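Local coordinates for esterase family protein (Staphylococcus aureus, PDB 7L0A), which probably hydrolyses S-formylglutathione to formate and glutathione as a serine esterase of the alpha/beta-hydrolase type, at residues L50-G55 and L78-P83. Sequence-based numbering, arbitrary orientation.
Sequences LMLLHG and LAVIMP
Leu-50 is bonded to the neighbouring strand through both its backbone groups: its N donates to Ala-79 O (2.9 Å), and its O accepts from Ile-81 N at 2.8 Å with an N-H...O angle of 168°. Ile-81 O then receives Leu-52 N at 2.9 Å; together the three bonds set the parallel pairing of Leu-50 with Val-80 and Met-51 with Ile-81. Over this directly bonded part the side chains pack along both faces. On the face bearing Leu-50, Leu-52 and Val-80, Val-80 CG1 lies 3.9 Å from Leu-52 CB, and Met-82 runs alongside Leu-52 in the same direction. On the other face the Met-51 chain, bent at chi2 (69°) and chi3 (72°), sets SD against the ring of Pro-83, 3.8 Å from its CD. Strands 49-53 and 79-83 are joined by a right-handed crossover through helices 62-66 and 69-75 in the central sheet of the alpha/beta-hydrolase fold, where strand 123-128 flanks the former and strand 24-32 the latter. Toward the C-terminal ends direct bonding gives way to water. Proline has no N-H to offer Leu-52 O; one water instead donates to Leu-52 O (2.7 Å) and Pro-83 O (2.7 Å) and accepts from His-54 N. Beyond it, the His-54 ring is held by ND1 bonding in its plane to Gly-55 O and by NE2 bonding to Val-85 N; the His-54 side chain is about 8 Å from that of Ser-129, the predicted nucleophile.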
loop_
_atom_site.group_PDB
_atom_site.type_symbol
_atom_site.label_atom_id
_atom_site.label_comp_id
_atom_site.label_asym_id
_atom_site.label_seq_id
_atom_site.Cartn_x
_atom_site.Cartn_y
_atom_site.Cartn_z
ATOM N N LEU B 50 -8.394 -12.136 -0.256
ATOM C CA LEU B 50 -7.654 -13.387 -0.236
ATOM C C LEU B 50 -6.257 -13.146 0.313
ATOM O O LEU B 50 -5.526 -12.289 -0.191
ATOM C CB LEU B 50 -7.550 -13.980 -1.642
ATOM C CG LEU B 50 -6.580 -15.114 -1.875
ATOM C CD1 LEU B 50 -6.982 -16.327 -1.003
ATOM C CD2 LEU B 50 -6.482 -15.492 -3.330
ATOM N N MET B 51 -5.885 -13.904 1.336
ATOM C CA MET B 51 -4.507 -14.025 1.781
ATOM C C MET B 51 -3.821 -15.154 1.015
ATOM O O MET B 51 -4.280 -16.299 1.062
ATOM C CB MET B 51 -4.479 -14.313 3.286
ATOM C CG MET B 51 -3.063 -14.500 3.856
ATOM S SD MET B 51 -2.041 -13.011 3.909
ATOM C CE MET B 51 -2.844 -12.120 5.257
ATOM N N LEU B 52 -2.740 -14.838 0.295
ATOM C CA LEU B 52 -2.081 -15.799 -0.583
ATOM C C LEU B 52 -0.648 -16.026 -0.145
ATOM O O LEU B 52 0.125 -15.079 0.026
ATOM C CB LEU B 52 -2.164 -15.318 -2.045
ATOM C CG LEU B 52 -1.540 -16.266 -3.059
ATOM C CD1 LEU B 52 -2.128 -17.654 -3.067
ATOM C CD2 LEU B 52 -1.663 -15.632 -4.447
ATOM N N LEU B 53 -0.299 -17.298 0.078
ATOM C CA LEU B 53 0.948 -17.663 0.747
ATOM C C LEU B 53 1.866 -18.445 -0.182
ATOM O O LEU B 53 1.528 -19.550 -0.624
ATOM C CB LEU B 53 0.640 -18.501 2.004
ATOM C CG LEU B 53 -0.292 -17.816 2.991
ATOM C CD1 LEU B 53 -0.663 -18.793 4.101
ATOM C CD2 LEU B 53 0.379 -16.568 3.524
ATOM N N HIS B 54 3.037 -17.878 -0.457
ATOM C CA HIS B 54 3.968 -18.506 -1.390
ATOM C C HIS B 54 4.852 -19.556 -0.681
ATOM O O HIS B 54 4.910 -19.632 0.553
ATOM C CB HIS B 54 4.817 -17.442 -2.085
ATOM C CG HIS B 54 5.772 -16.717 -1.180
ATOM N ND1 HIS B 54 6.917 -17.299 -0.700
ATOM C CD2 HIS B 54 5.755 -15.458 -0.666
ATOM C CE1 HIS B 54 7.574 -16.441 0.059
ATOM N NE2 HIS B 54 6.909 -15.303 0.065
ATOM N N GLY B 55 5.553 -20.362 -1.476
ATOM C CA GLY B 55 6.466 -21.373 -0.977
ATOM C C GLY B 55 7.922 -20.913 -0.937
ATOM O O GLY B 55 8.237 -19.733 -1.039
ATOM N N LEU B 78 -11.606 -9.111 -6.489
ATOM C CA LEU B 78 -11.016 -9.722 -5.308
ATOM C C LEU B 78 -9.715 -9.015 -4.947
ATOM O O LEU B 78 -8.821 -8.890 -5.788
ATOM C CB LEU B 78 -10.780 -11.208 -5.569
ATOM C CG LEU B 78 -10.151 -12.026 -4.438
ATOM C CD1 LEU B 78 -11.080 -12.174 -3.251
ATOM C CD2 LEU B 78 -9.782 -13.422 -4.967
ATOM N N ALA B 79 -9.660 -8.460 -3.731
ATOM C CA ALA B 79 -8.396 -7.992 -3.182
ATOM C C ALA B 79 -7.516 -9.206 -2.875
ATOM O O ALA B 79 -7.989 -10.213 -2.330
ATOM C CB ALA B 79 -8.602 -7.189 -1.900
ATOM N N VAL B 80 -6.229 -9.106 -3.162
ATOM C CA VAL B 80 -5.287 -10.175 -2.811
ATOM C C VAL B 80 -4.090 -9.601 -2.060
ATOM O O VAL B 80 -3.493 -8.593 -2.472
ATOM C CB VAL B 80 -4.823 -10.964 -4.055
ATOM C CG1 VAL B 80 -3.999 -12.192 -3.614
ATOM C CG2 VAL B 80 -6.004 -11.442 -4.864
ATOM N N ILE B 81 -3.730 -10.263 -0.952
ATOM C CA ILE B 81 -2.612 -9.887 -0.094
ATOM C C ILE B 81 -1.552 -10.962 -0.255
ATOM O O ILE B 81 -1.812 -12.143 0.013
ATOM C CB ILE B 81 -3.056 -9.790 1.389
ATOM C CG1 ILE B 81 -4.415 -9.135 1.517
ATOM C CG2 ILE B 81 -1.962 -9.155 2.241
ATOM C CD1 ILE B 81 -4.442 -7.671 1.044
ATOM N N MET B 82 -0.349 -10.567 -0.671
ATOM C CA MET B 82 0.751 -11.497 -0.890
ATOM C C MET B 82 1.929 -11.061 -0.029
ATOM O O MET B 82 2.768 -10.268 -0.477
ATOM C CB MET B 82 1.106 -11.523 -2.391
ATOM C CG MET B 82 0.047 -12.265 -3.232
ATOM S SD MET B 82 -0.041 -11.811 -4.998
ATOM C CE MET B 82 -0.822 -10.228 -4.881
ATOM N N PRO B 83 2.071 -11.593 1.177
ATOM C CA PRO B 83 3.216 -11.218 2.003
ATOM C C PRO B 83 4.471 -11.974 1.636
ATOM O O PRO B 83 4.432 -13.137 1.220
ATOM C CB PRO B 83 2.784 -11.614 3.426
ATOM C CG PRO B 83 1.822 -12.734 3.216
ATOM C CD PRO B 83 1.087 -12.409 1.912
HETATM O O HOH W 1 2.790 -14.805 -0.082
#